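Side-chain contacts in PaaX domain-containing protein, C-domain protein (Mycobacterium tuberculosis, PDB 3KFW), which is of unknown function but is probably a PaaX-type transcriptional regulator that binds DNA: residues D153-G156 with Q157-L161; E204-P207 with A208-G212; W123-P126 with D127-L131; T108-H112 with K113-E117; T165-G168 with H169-L172. All coordinates share one frame; numbering follows the deposited sequence.

Contact 1: residues D153-G156 with Q157-L161; sequences DLAG and QLWDL
L154 O gathers two backbone N-H groups where helix 151-158 runs out. L158 N reaches it at 2.9 Å in a regular helical bond, while Q157 N, 2.6 Å from L154 O, approaches from above the carbonyl plane, 51° out of it. One residue on, A155 O accepts from W159 N at 3.1 Å with a nearly straight N-H (170°). The same oxygen also meets the indole: W159 CE3 lies 3.3 Å from A155 O, which sits at the ring edge close to its plane. With CG anti to its carbonyl carbon (chi1 -59°), W159 turns its ring back over this last turn, where CZ3 rests 4.2 Å from A155 CB and one face receives L158 CB. L154 CG meets L158 CD1 at 4.1 Å on one side; separately, L161 CD1 packs on G156 CA at 3.5 Å. G156 O and W159 O face each other as two acceptors without bonding. The two aspartates find partners beyond the turn. D160 OD1 takes G163 N, capping the next helix, and D160 OD2 forms a salt bridge with R101 of the second subunit. D153 OD2 pairs in the same way with R142 of the third subunit. The arrangement is that of a helix C-terminus followed at once by an Asp N-cap, here joining helix 151-158 to helix 161-177.

Contact 2: residues E204-P207 with A208-G212; sequences ELLP and ADWPG
P207 and W210 are the end residues of a type I beta turn, P207-A208-D209-W210, in the loop that leads into helix 212-234. The turn is closed by one backbone hydrogen bond, W210 N to P207 O, 3.0 Å long; its donor stands well above the carbonyl plane and the N-H is bent to 144°. W210 CB is equally near to P207 O.

The CH-pi contact comes from L206, one residue before the turn. Its CD2 methyl stands over the five-membered ring of W210, 3.6 Å from the centroid and only 11° off the ring normal, with the two side chains crossing at about a right angle. P211 CD meets the opposite face of the indole, so the ring is sandwiched between a leucine methyl and a proline carbon. W210 takes this position because its CG is anti to the backbone N (chi1 -170°), which swings the indole back alongside L206 and P207. Beyond the turn the same ring stacks with W164 and touches T165 of helix 161-177.

Ordinary packing completes the group. The P207 ring approaches W210 obliquely on its six-membered side, with CD 3.9 Å from W210 CE3. At the foot of the turn, D209 OD1 lies 3.8 Å from P207 CB.

Contact 3: residues W123-P126 with D127-L131; sequences WMRP and DNLDL
R125 folds back over the loop that follows its strand, with its guanidinium against N128 and L129. CG lies between the backbone N and the carbonyl carbon (chi1 71°), and further bends at chi2 and chi3 curl the chain so that NH1 donates to P126 O, the next carbonyl, at 3.2 Å and in the guanidinium plane. The N-H is fairly straight, 160°. N128 OD1 also sits at the guanidinium edge, 2.9 Å from R125 NH1, but the angle is too poor for a hydrogen bond. L129 approaches from a different direction: its CD1 methyl lies over the centre of one guanidinium face, 3.7 Å from R125 CZ, and the two side chains cross at about a right angle. The remaining nitrogens are used outside the two segments, NE by R114 O and NH2, weakly, by P199 O. The NE and NH1 bonds, with L129 over one face, restrict its rotation.

P126 comes next. Its ring runs side by side with the N128 side chain, P126 CB 3.3 Å from N128 OD1.

Strand 122-126 is an inner strand of the four-stranded antiparallel sheet, between 116-119 and 88-93. W84 packs on P126 and D127 from a loop and W88 on P126 from strand 88-93; M200 O, in a loop, receives N128 ND2, while R125 is held mainly by R114, next to strand 116-119.

Contact 4: residues T108-H112 with K113-E117; sequences TCMHH and KRFGE
Helix 100-112 closes with F115 N bonded to M110 O at 3.0 Å and R114 N to H111 O at 2.9 Å, after a last regular bond from K113 N to C109 O, with the chain turning at R114, whose phi is positive (64°). F115 CB meets M110 CB at 4.3 Å, and the selenium of selenomethionine M110 stands 5.0 Å from the F115 ring centroid, obliquely at 29° from the normal, a Met-aromatic contact. K113 stretches back along the helix: its chain runs extended through chi3, placing CE 3.8 Å from C109 SG, and the bend at chi4 turns NZ to D132 O. R114 runs away from the helix end toward neighbouring segments, with CG 3.7 Å from H111 O. Its extended chain carries the guanidinium to A76 O through NH1 and to L196 O through NH2, so two carbonyls of other segments grip it. The H111 ring meets W123 edge-to-face. This is a Schellman motif with R114 as its C-prime residue, leading from the helix into strand 116-119 in what is consistent with the split beta-alpha-beta unit of a ferredoxin-like, Cas2-type domain.

Contact 5: residues T165-G168 with H169-L172; sequences TEAG and HRLL
T165 CG2 and H169 CD2 meet at 3.9 Å because the methyl is anti to T165 N while the H169 ring is anti to its own carbonyl carbon (chi1 -72°), so the side chains lie side by side and point the same way. H169 CD2 also passes 3.5 Å from T165 O, which takes H169 N at 3.1 Å. The polar ends are held separately: T165 OG1 bonds to L161 O one turn earlier, and H169 NE2 to D209 O.

R170 bends at chi3 (40°), laying a guanidinium face over A167 CA, with NH1 4.0 Å from that carbon. E166 lies on the same flank, but its OE2 stays 5.1 Å from R170 NH1, too far for a salt bridge, though the opposite charges may still attract. On another flank, L171 CG comes 3.5 Å from A167 O, the acceptor of L171 N, and L172 N bonds to G168 O.

Within helix 161-177 these flanks face different neighbours. A167, L171 and L172 pack on helix 181-195 through H194, A190 and M191, while T165 and H169 touch the 209-211 loop ahead of helix 212-234.

In the fold
Along the chain come contacts 4, 3, 1, 5 and 2, in that order. Contacts 3 and 4, with centres about 10 Å apart, share the four-stranded sheet on its neighbouring strands 122-126 and 116-119. Contact 1 lies about 14 Å from each, centre to centre, and packs on both through helix 151-158 and W159. Contact 5 follows shortly after on helix 161-177, and contact 2 touches contacts 1 and 5, its centre about 12 and 13 Å from theirs. Contacts 3 and 5 are farthest apart, about 24 Å between centres. The set thus runs from the Cas2-like sheet region through a helix junction to the C-terminal helices, marking how these two parts are joined.

Contact 1: residues D153-G156 with Q157-L161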
loop_
_atom_site.group_PDB
_atom_site.type_symbol
_atom_site.label_atom_id
_atom_site.label_comp_id
_atom_site.label_asym_id
_atom_site.label_seq_id
_atom_site.Cartn_x
_atom_site.Cartn_y
_atom_site.Cartn_z
ATOM N N ASP A 153 -13.688 9.663 16.763
ATOM C CA ASP A 153 -13.452 8.296 16.467
ATOM C C ASP A 153 -12.228 8.199 15.576
ATOM O O ASP A 153 -11.315 7.432 15.880
ATOM C CB ASP A 153 -14.658 7.617 15.817
ATOM C CG ASP A 153 -14.407 6.159 15.625
ATOM O OD1 ASP A 153 -13.909 5.556 16.596
ATOM O OD2 ASP A 153 -14.625 5.613 14.525
ATOM N N LEU A 154 -12.209 8.967 14.479
ATOM C CA LEU A 154 -10.992 9.096 13.662
ATOM C C LEU A 154 -9.722 9.321 14.546
ATOM O O LEU A 154 -8.792 8.492 14.548
ATOM C CB LEU A 154 -11.172 10.227 12.651
ATOM C CG LEU A 154 -10.010 10.403 11.676
ATOM C CD1 LEU A 154 -9.793 9.052 11.108
ATOM C CD2 LEU A 154 -10.404 11.362 10.585
ATOM N N ALA A 155 -9.725 10.384 15.350
ATOM C CA ALA A 155 -8.606 10.630 16.282
ATOM C C ALA A 155 -8.187 9.368 17.025
ATOM O O ALA A 155 -7.004 9.055 17.068
ATOM C CB ALA A 155 -8.896 11.845 17.283
ATOM N N GLY A 156 -9.155 8.614 17.549
ATOM C CA GLY A 156 -8.877 7.362 18.282
ATOM C C GLY A 156 -8.295 6.245 17.422
ATOM O O GLY A 156 -7.732 5.261 17.938
ATOM N N GLN A 157 -8.420 6.421 16.107
ATOM C CA GLN A 157 -7.975 5.434 15.095
ATOM C C GLN A 157 -6.538 5.780 14.568
ATOM O O GLN A 157 -5.723 4.901 14.372
ATOM C CB GLN A 157 -9.032 5.413 13.971
ATOM C CG GLN A 157 -9.391 4.108 13.321
ATOM C CD GLN A 157 -9.848 3.008 14.305
ATOM O OE1 GLN A 157 -10.735 3.209 15.145
ATOM N NE2 GLN A 157 -9.206 1.836 14.196
ATOM N N LEU A 158 -6.235 7.077 14.421
ATOM C CA LEU A 158 -4.924 7.571 14.093
ATOM C C LEU A 158 -3.896 7.430 15.227
ATOM O O LEU A 158 -2.710 7.146 14.984
ATOM C CB LEU A 158 -5.057 9.040 13.750
ATOM C CG LEU A 158 -5.949 9.512 12.611
ATOM C CD1 LEU A 158 -6.040 10.995 12.687
ATOM C CD2 LEU A 158 -5.430 9.066 11.234
ATOM N N TRP A 159 -4.295 7.708 16.472
ATOM C CA TRP A 159 -3.358 7.528 17.611
ATOM C C TRP A 159 -3.920 6.564 18.681
ATOM O O TRP A 159 -5.157 6.417 18.814
ATOM C CB TRP A 159 -3.123 8.863 18.273
ATOM C CG TRP A 159 -2.560 9.884 17.357
ATOM C CD1 TRP A 159 -1.212 10.082 17.031
ATOM C CD2 TRP A 159 -3.297 10.894 16.661
ATOM N NE1 TRP A 159 -1.101 11.159 16.166
ATOM C CE2 TRP A 159 -2.345 11.675 15.918
ATOM C CE3 TRP A 159 -4.646 11.249 16.618
ATOM C CZ2 TRP A 159 -2.727 12.758 15.117
ATOM C CZ3 TRP A 159 -5.032 12.346 15.823
ATOM C CH2 TRP A 159 -4.068 13.073 15.074
ATOM N N ASP A 160 -3.016 5.932 19.427
ATOM C CA ASP A 160 -3.360 5.116 20.544
ATOM C C ASP A 160 -3.653 6.069 21.700
ATOM O O ASP A 160 -2.797 6.351 22.504
ATOM C CB ASP A 160 -2.182 4.186 20.890
ATOM C CG ASP A 160 -2.464 3.279 22.125
ATOM O OD1 ASP A 160 -3.586 3.287 22.664
ATOM O OD2 ASP A 160 -1.551 2.570 22.587
ATOM N N LEU A 161 -4.864 6.579 21.791
ATOM C CA LEU A 161 -5.165 7.566 22.794
ATOM C C LEU A 161 -5.241 7.037 24.204
ATOM O O LEU A 161 -4.816 7.732 25.130
ATOM C CB LEU A 161 -6.481 8.228 22.493
ATOM C CG LEU A 161 -6.525 8.994 21.200
ATOM C CD1 LEU A 161 -7.975 9.447 20.973
ATOM C CD2 LEU A 161 -5.551 10.165 21.213
#

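Contact 2: residues E204-P207 with A208-G212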
loop_
_atom_site.group_PDB
_atom_site.type_symbol
_atom_site.label_atom_id
_atom_site.label_comp_id
_atom_site.label_asym_id
_atom_site.label_seq_id
_atom_site.Cartn_x
_atom_site.Cartn_y
_atom_site.Cartn_z
ATOM N N GLU A 204 -12.364 19.758 21.615
ATOM C CA GLU A 204 -13.524 18.892 21.321
ATOM C C GLU A 204 -13.192 17.415 21.197
ATOM O O GLU A 204 -14.096 16.572 21.237
ATOM C CB GLU A 204 -14.185 19.289 19.999
ATOM C CG GLU A 204 -14.710 20.700 19.944
ATOM C CD GLU A 204 -13.633 21.759 19.587
ATOM O OE1 GLU A 204 -12.610 21.949 20.325
ATOM O OE2 GLU A 204 -13.839 22.420 18.541
ATOM N N LEU A 205 -11.913 17.092 20.979
ATOM C CA LEU A 205 -11.571 15.703 20.683
ATOM C C LEU A 205 -10.839 15.079 21.836
ATOM O O LEU A 205 -10.657 13.868 21.842
ATOM C CB LEU A 205 -10.750 15.564 19.391
ATOM C CG LEU A 205 -11.336 16.257 18.169
ATOM C CD1 LEU A 205 -10.458 16.054 17.014
ATOM C CD2 LEU A 205 -12.776 15.740 17.840
ATOM N N LEU A 206 -10.413 15.911 22.790
ATOM C CA LEU A 206 -9.678 15.449 23.977
ATOM C C LEU A 206 -10.660 14.689 24.873
ATOM O O LEU A 206 -11.693 15.236 25.222
ATOM C CB LEU A 206 -9.125 16.621 24.767
ATOM C CG LEU A 206 -7.947 17.419 24.206
ATOM C CD1 LEU A 206 -7.690 18.697 25.111
ATOM C CD2 LEU A 206 -6.675 16.573 24.056
ATOM N N PRO A 207 -10.323 13.432 25.240
ATOM C CA PRO A 207 -11.053 12.717 26.285
ATOM C C PRO A 207 -10.760 13.372 27.655
ATOM O O PRO A 207 -9.702 13.999 27.815
ATOM C CB PRO A 207 -10.516 11.283 26.189
ATOM C CG PRO A 207 -9.477 11.269 25.051
ATOM C CD PRO A 207 -9.137 12.690 24.755
ATOM N N ALA A 208 -11.700 13.288 28.606
ATOM C CA ALA A 208 -11.590 14.032 29.871
ATOM C C ALA A 208 -10.529 13.495 30.848
ATOM O O ALA A 208 -10.159 14.188 31.791
ATOM C CB ALA A 208 -12.933 14.093 30.563
ATOM N N ASP A 209 -10.079 12.247 30.641
ATOM C CA ASP A 209 -8.937 11.733 31.383
ATOM C C ASP A 209 -7.597 11.997 30.641
ATOM O O ASP A 209 -6.596 11.384 30.966
ATOM C CB ASP A 209 -9.102 10.261 31.803
ATOM C CG ASP A 209 -9.206 9.295 30.608
ATOM O OD1 ASP A 209 -9.516 9.777 29.477
ATOM O OD2 ASP A 209 -8.968 8.049 30.805
ATOM N N TRP A 210 -7.579 12.932 29.694
ATOM C CA TRP A 210 -6.349 13.285 29.001
ATOM C C TRP A 210 -5.307 13.961 29.969
ATOM O O TRP A 210 -5.621 14.998 30.579
ATOM C CB TRP A 210 -6.688 14.220 27.834
ATOM C CG TRP A 210 -5.536 14.448 26.937
ATOM C CD1 TRP A 210 -4.758 15.572 26.874
ATOM C CD2 TRP A 210 -4.994 13.522 25.950
ATOM N NE1 TRP A 210 -3.774 15.407 25.916
ATOM C CE2 TRP A 210 -3.881 14.171 25.340
ATOM C CE3 TRP A 210 -5.331 12.219 25.546
ATOM C CZ2 TRP A 210 -3.114 13.571 24.339
ATOM C CZ3 TRP A 210 -4.578 11.602 24.551
ATOM C CH2 TRP A 210 -3.475 12.279 23.949
ATOM N N PRO A 211 -4.094 13.370 30.123
ATOM C CA PRO A 211 -3.052 13.887 31.056
ATOM C C PRO A 211 -2.129 15.030 30.542
ATOM O O PRO A 211 -1.181 15.371 31.221
ATOM C CB PRO A 211 -2.192 12.630 31.367
ATOM C CG PRO A 211 -2.254 11.817 30.094
ATOM C CD PRO A 211 -3.666 12.102 29.484
ATOM N N GLY A 212 -2.420 15.633 29.392
ATOM C CA GLY A 212 -1.553 16.667 28.776
ATOM C C GLY A 212 -1.220 17.846 29.673
ATOM O O GLY A 212 -0.035 18.152 29.906
#

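Contact 3: residues W123-P126 with D127-L131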
loop_
_atom_site.group_PDB
_atom_site.type_symbol
_atom_site.label_atom_id
_atom_site.label_comp_id
_atom_site.label_asym_id
_atom_site.label_seq_id
_atom_site.Cartn_x
_atom_site.Cartn_y
_atom_site.Cartn_z
ATOM N N TRP A 123 -1.731 10.125 5.911
ATOM C CA TRP A 123 -1.439 10.711 7.182
ATOM C C TRP A 123 -2.373 11.893 7.375
ATOM O O TRP A 123 -2.679 12.584 6.402
ATOM C CB TRP A 123 0.010 11.161 7.220
ATOM C CG TRP A 123 1.016 10.080 7.104
ATOM C CD1 TRP A 123 1.479 9.503 5.937
ATOM C CD2 TRP A 123 1.748 9.469 8.161
ATOM N NE1 TRP A 123 2.449 8.583 6.212
ATOM C CE2 TRP A 123 2.636 8.524 7.562
ATOM C CE3 TRP A 123 1.745 9.614 9.556
ATOM C CZ2 TRP A 123 3.477 7.697 8.312
ATOM C CZ3 TRP A 123 2.596 8.811 10.310
ATOM C CH2 TRP A 123 3.443 7.855 9.689
HETATM N N MSE A 124 -2.858 12.113 8.602
HETATM C CA MSE A 124 -3.837 13.192 8.863
HETATM C C MSE A 124 -3.624 13.760 10.205
HETATM O O MSE A 124 -2.999 13.136 11.043
HETATM C CB MSE A 124 -5.277 12.696 8.913
HETATM C CG MSE A 124 -5.759 12.153 7.669
HETATM SE SE MSE A 124 -7.464 11.234 7.886
HETATM C CE MSE A 124 -8.611 12.817 7.971
ATOM N N ARG A 125 -4.185 14.937 10.415
ATOM C CA ARG A 125 -4.269 15.532 11.743
ATOM C C ARG A 125 -5.225 16.705 11.646
ATOM O O ARG A 125 -5.514 17.156 10.550
ATOM C CB ARG A 125 -2.886 15.968 12.280
ATOM C CG ARG A 125 -2.297 17.168 11.571
ATOM C CD ARG A 125 -1.828 18.211 12.567
ATOM N NE ARG A 125 -1.460 17.555 13.816
ATOM C CZ ARG A 125 -2.080 17.737 14.973
ATOM N NH1 ARG A 125 -3.090 18.562 15.050
ATOM N NH2 ARG A 125 -1.675 17.073 16.036
ATOM N N PRO A 126 -5.766 17.176 12.788
ATOM C CA PRO A 126 -6.629 18.369 12.716
ATOM C C PRO A 126 -5.833 19.585 12.241
ATOM O O PRO A 126 -4.638 19.623 12.450
ATOM C CB PRO A 126 -7.094 18.547 14.155
ATOM C CG PRO A 126 -6.916 17.213 14.799
ATOM C CD PRO A 126 -5.783 16.543 14.127
ATOM N N ASP A 127 -6.453 20.584 11.621
ATOM C CA ASP A 127 -5.649 21.685 11.117
ATOM C C ASP A 127 -5.392 22.777 12.159
ATOM O O ASP A 127 -5.087 23.911 11.785
ATOM C CB ASP A 127 -6.239 22.266 9.831
ATOM C CG ASP A 127 -7.483 23.064 10.072
ATOM O OD1 ASP A 127 -8.000 22.992 11.197
ATOM O OD2 ASP A 127 -7.954 23.780 9.149
ATOM N N ASN A 128 -5.508 22.431 13.449
ATOM C CA ASN A 128 -5.255 23.365 14.565
ATOM C C ASN A 128 -3.760 23.743 14.758
ATOM O O ASN A 128 -3.466 24.774 15.321
ATOM C CB ASN A 128 -5.891 22.851 15.876
ATOM C CG ASN A 128 -5.259 21.544 16.374
ATOM O OD1 ASN A 128 -4.957 20.652 15.583
ATOM N ND2 ASN A 128 -5.044 21.440 17.680
ATOM N N LEU A 129 -2.841 22.875 14.319
ATOM C CA LEU A 129 -1.438 23.228 14.069
ATOM C C LEU A 129 -1.282 23.766 12.646
ATOM O O LEU A 129 -1.909 23.229 11.719
ATOM C CB LEU A 129 -0.527 21.993 14.192
ATOM C CG LEU A 129 -0.337 21.286 15.533
ATOM C CD1 LEU A 129 0.718 20.193 15.403
ATOM C CD2 LEU A 129 0.026 22.318 16.645
ATOM N N ASP A 130 -0.448 24.808 12.498
ATOM C CA ASP A 130 -0.058 25.444 11.219
ATOM C C ASP A 130 0.944 24.616 10.384
ATOM O O ASP A 130 2.162 24.939 10.364
ATOM C CB ASP A 130 0.644 26.783 11.515
ATOM C CG ASP A 130 -0.293 27.986 11.521
ATOM O OD1 ASP A 130 0.074 28.992 12.170
ATOM O OD2 ASP A 130 -1.365 27.951 10.872
ATOM N N LEU A 131 0.461 23.595 9.676
ATOM C CA LEU A 131 1.313 22.800 8.778
ATOM C C LEU A 131 2.160 23.655 7.828
ATOM O O LEU A 131 1.641 24.416 7.013
ATOM C CB LEU A 131 0.478 21.823 7.936
ATOM C CG LEU A 131 1.121 21.188 6.684
ATOM C CD1 LEU A 131 1.893 19.909 7.000
ATOM C CD2 LEU A 131 0.083 20.959 5.587
#

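Contact 4: residues T108-H112 with K113-E117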
loop_
_atom_site.group_PDB
_atom_site.type_symbol
_atom_site.label_atom_id
_atom_site.label_comp_id
_atom_site.label_asym_id
_atom_site.label_seq_id
_atom_site.Cartn_x
_atom_site.Cartn_y
_atom_site.Cartn_z
ATOM N N THR A 108 9.677 9.544 10.257
ATOM C CA THR A 108 10.182 10.461 11.262
ATOM C C THR A 108 9.679 11.873 11.085
ATOM O O THR A 108 9.449 12.559 12.071
ATOM C CB THR A 108 11.691 10.477 11.193
ATOM O OG1 THR A 108 12.076 9.115 11.215
ATOM C CG2 THR A 108 12.320 11.194 12.390
ATOM N N CYS A 109 9.501 12.298 9.837
ATOM C CA CYS A 109 8.962 13.616 9.554
ATOM C C CYS A 109 7.441 13.712 9.843
ATOM O O CYS A 109 6.989 14.674 10.442
ATOM C CB CYS A 109 9.284 14.025 8.113
ATOM S SG CYS A 109 8.754 15.690 7.694
HETATM N N MSE A 110 6.654 12.735 9.417
HETATM C CA MSE A 110 5.238 12.699 9.810
HETATM C C MSE A 110 5.049 12.689 11.340
HETATM O O MSE A 110 4.233 13.438 11.861
HETATM C CB MSE A 110 4.535 11.528 9.162
HETATM C CG MSE A 110 4.553 11.580 7.648
HETATM SE SE MSE A 110 3.607 13.149 6.970
HETATM C CE MSE A 110 3.116 12.462 5.228
ATOM N N HIS A 111 5.843 11.900 12.070
ATOM C CA HIS A 111 5.727 11.857 13.546
ATOM C C HIS A 111 6.041 13.196 14.210
ATOM O O HIS A 111 5.280 13.646 15.088
ATOM C CB HIS A 111 6.530 10.696 14.172
ATOM C CG HIS A 111 6.000 9.343 13.802
ATOM N ND1 HIS A 111 4.644 9.074 13.712
ATOM C CD2 HIS A 111 6.637 8.184 13.491
ATOM C CE1 HIS A 111 4.477 7.808 13.366
ATOM N NE2 HIS A 111 5.669 7.250 13.217
ATOM N N HIS A 112 7.129 13.828 13.765
ATOM C CA HIS A 112 7.553 15.135 14.251
ATOM C C HIS A 112 6.517 16.256 14.067
ATOM O O HIS A 112 6.407 17.145 14.897
ATOM C CB HIS A 112 8.899 15.541 13.602
ATOM C CG HIS A 112 9.436 16.858 14.090
ATOM N ND1 HIS A 112 10.205 16.974 15.234
ATOM C CD2 HIS A 112 9.337 18.114 13.579
ATOM C CE1 HIS A 112 10.555 18.241 15.408
ATOM N NE2 HIS A 112 10.037 18.954 14.420
ATOM N N LYS A 113 5.811 16.248 12.953
ATOM C CA LYS A 113 4.743 17.227 12.724
ATOM C C LYS A 113 3.390 16.731 13.260
ATOM O O LYS A 113 2.357 17.319 12.974
ATOM C CB LYS A 113 4.614 17.461 11.234
ATOM C CG LYS A 113 5.807 18.117 10.649
ATOM C CD LYS A 113 5.605 18.272 9.162
ATOM C CE LYS A 113 6.889 18.864 8.526
ATOM N NZ LYS A 113 6.812 20.330 8.573
ATOM N N ARG A 114 3.410 15.586 13.965
ATOM C CA ARG A 114 2.283 15.059 14.731
ATOM C C ARG A 114 1.091 14.705 13.864
ATOM O O ARG A 114 -0.052 15.022 14.190
ATOM C CB ARG A 114 1.961 15.996 15.901
ATOM C CG ARG A 114 3.261 16.261 16.656
ATOM C CD ARG A 114 3.140 17.281 17.721
ATOM N NE ARG A 114 4.247 17.068 18.636
ATOM C CZ ARG A 114 4.940 18.053 19.160
ATOM N NH1 ARG A 114 4.624 19.305 18.830
ATOM N NH2 ARG A 114 5.962 17.794 19.976
ATOM N N PHE A 115 1.406 14.056 12.737
ATOM C CA PHE A 115 0.436 13.372 11.892
ATOM C C PHE A 115 0.311 11.921 12.337
ATOM O O PHE A 115 1.277 11.354 12.821
ATOM C CB PHE A 115 0.857 13.459 10.418
ATOM C CG PHE A 115 0.560 14.807 9.797
ATOM C CD1 PHE A 115 1.388 15.905 10.044
ATOM C CD2 PHE A 115 -0.524 14.977 8.973
ATOM C CE1 PHE A 115 1.114 17.137 9.496
ATOM C CE2 PHE A 115 -0.796 16.217 8.417
ATOM C CZ PHE A 115 0.006 17.293 8.693
ATOM N N GLY A 116 -0.897 11.360 12.232
ATOM C CA GLY A 116 -1.114 9.934 12.477
ATOM C C GLY A 116 -1.369 9.209 11.158
ATOM O O GLY A 116 -1.908 9.754 10.199
ATOM N N GLU A 117 -0.957 7.971 11.111
ATOM C CA GLU A 117 -1.122 7.188 9.935
ATOM C C GLU A 117 -2.493 6.470 9.955
ATOM O O GLU A 117 -2.688 5.522 10.738
ATOM C CB GLU A 117 0.044 6.193 9.844
ATOM C CG GLU A 117 0.018 5.322 8.621
ATOM C CD GLU A 117 1.303 4.604 8.452
ATOM O OE1 GLU A 117 1.695 4.361 7.295
ATOM O OE2 GLU A 117 1.961 4.313 9.486
#

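Contact 5: residues T165-G168 with H169-L172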
loop_
_atom_site.group_PDB
_atom_site.type_symbol
_atom_site.label_atom_id
_atom_site.label_comp_id
_atom_site.label_asym_id
_atom_site.label_seq_id
_atom_site.Cartn_x
_atom_site.Cartn_y
_atom_site.Cartn_z
ATOM N N THR A 165 -2.588 8.178 27.276
ATOM C CA THR A 165 -3.262 8.528 28.525
ATOM C C THR A 165 -2.738 7.666 29.675
ATOM O O THR A 165 -2.262 8.224 30.671
ATOM C CB THR A 165 -4.816 8.299 28.356
ATOM O OG1 THR A 165 -5.330 9.254 27.416
ATOM C CG2 THR A 165 -5.603 8.350 29.701
ATOM N N GLU A 166 -2.804 6.330 29.544
ATOM C CA GLU A 166 -2.251 5.428 30.570
ATOM C C GLU A 166 -0.761 5.707 30.877
ATOM O O GLU A 166 -0.356 5.720 32.048
ATOM C CB GLU A 166 -2.463 3.946 30.214
ATOM C CG GLU A 166 -2.041 2.937 31.336
ATOM C CD GLU A 166 -2.889 1.614 31.356
ATOM O OE1 GLU A 166 -3.848 1.496 32.193
ATOM O OE2 GLU A 166 -2.609 0.699 30.524
ATOM N N ALA A 167 0.035 5.970 29.840
ATOM C CA ALA A 167 1.488 6.226 30.018
ATOM C C ALA A 167 1.723 7.529 30.699
ATOM O O ALA A 167 2.699 7.649 31.443
ATOM C CB ALA A 167 2.279 6.179 28.699
ATOM N N GLY A 168 0.820 8.487 30.468
ATOM C CA GLY A 168 0.971 9.826 31.028
ATOM C C GLY A 168 0.698 9.829 32.535
ATOM O O GLY A 168 1.489 10.337 33.314
ATOM N N HIS A 169 -0.444 9.279 32.929
ATOM C CA HIS A 169 -0.773 9.030 34.325
ATOM C C HIS A 169 0.330 8.257 35.032
ATOM O O HIS A 169 0.655 8.611 36.138
ATOM C CB HIS A 169 -2.164 8.336 34.451
ATOM C CG HIS A 169 -3.285 9.270 34.148
ATOM N ND1 HIS A 169 -3.409 10.509 34.767
ATOM C CD2 HIS A 169 -4.316 9.182 33.275
ATOM C CE1 HIS A 169 -4.464 11.140 34.283
ATOM N NE2 HIS A 169 -5.025 10.359 33.371
ATOM N N ARG A 170 0.918 7.233 34.417
ATOM C CA ARG A 170 2.006 6.514 35.103
ATOM C C ARG A 170 3.205 7.454 35.434
ATOM O O ARG A 170 3.797 7.339 36.506
ATOM C CB ARG A 170 2.500 5.329 34.287
ATOM C CG ARG A 170 2.392 3.961 35.025
ATOM C CD ARG A 170 2.502 2.738 34.039
ATOM N NE ARG A 170 3.524 2.987 32.996
ATOM C CZ ARG A 170 3.347 2.847 31.670
ATOM N NH1 ARG A 170 2.178 2.419 31.155
ATOM N NH2 ARG A 170 4.367 3.121 30.854
ATOM N N LEU A 171 3.535 8.373 34.513
ATOM C CA LEU A 171 4.559 9.395 34.723
ATOM C C LEU A 171 4.217 10.433 35.808
ATOM O O LEU A 171 5.121 10.874 36.516
ATOM C CB LEU A 171 4.875 10.105 33.404
ATOM C CG LEU A 171 5.616 9.254 32.379
ATOM C CD1 LEU A 171 5.590 9.915 31.036
ATOM C CD2 LEU A 171 7.032 8.920 32.791
ATOM N N LEU A 172 2.936 10.827 35.914
ATOM C CA LEU A 172 2.442 11.666 37.029
ATOM C C LEU A 172 2.665 10.951 38.389
ATOM O O LEU A 172 3.276 11.530 39.288
ATOM C CB LEU A 172 0.960 12.128 36.818
ATOM C CG LEU A 172 0.762 13.153 35.649
ATOM C CD1 LEU A 172 -0.659 13.249 35.005
ATOM C CD2 LEU A 172 1.335 14.603 35.913
#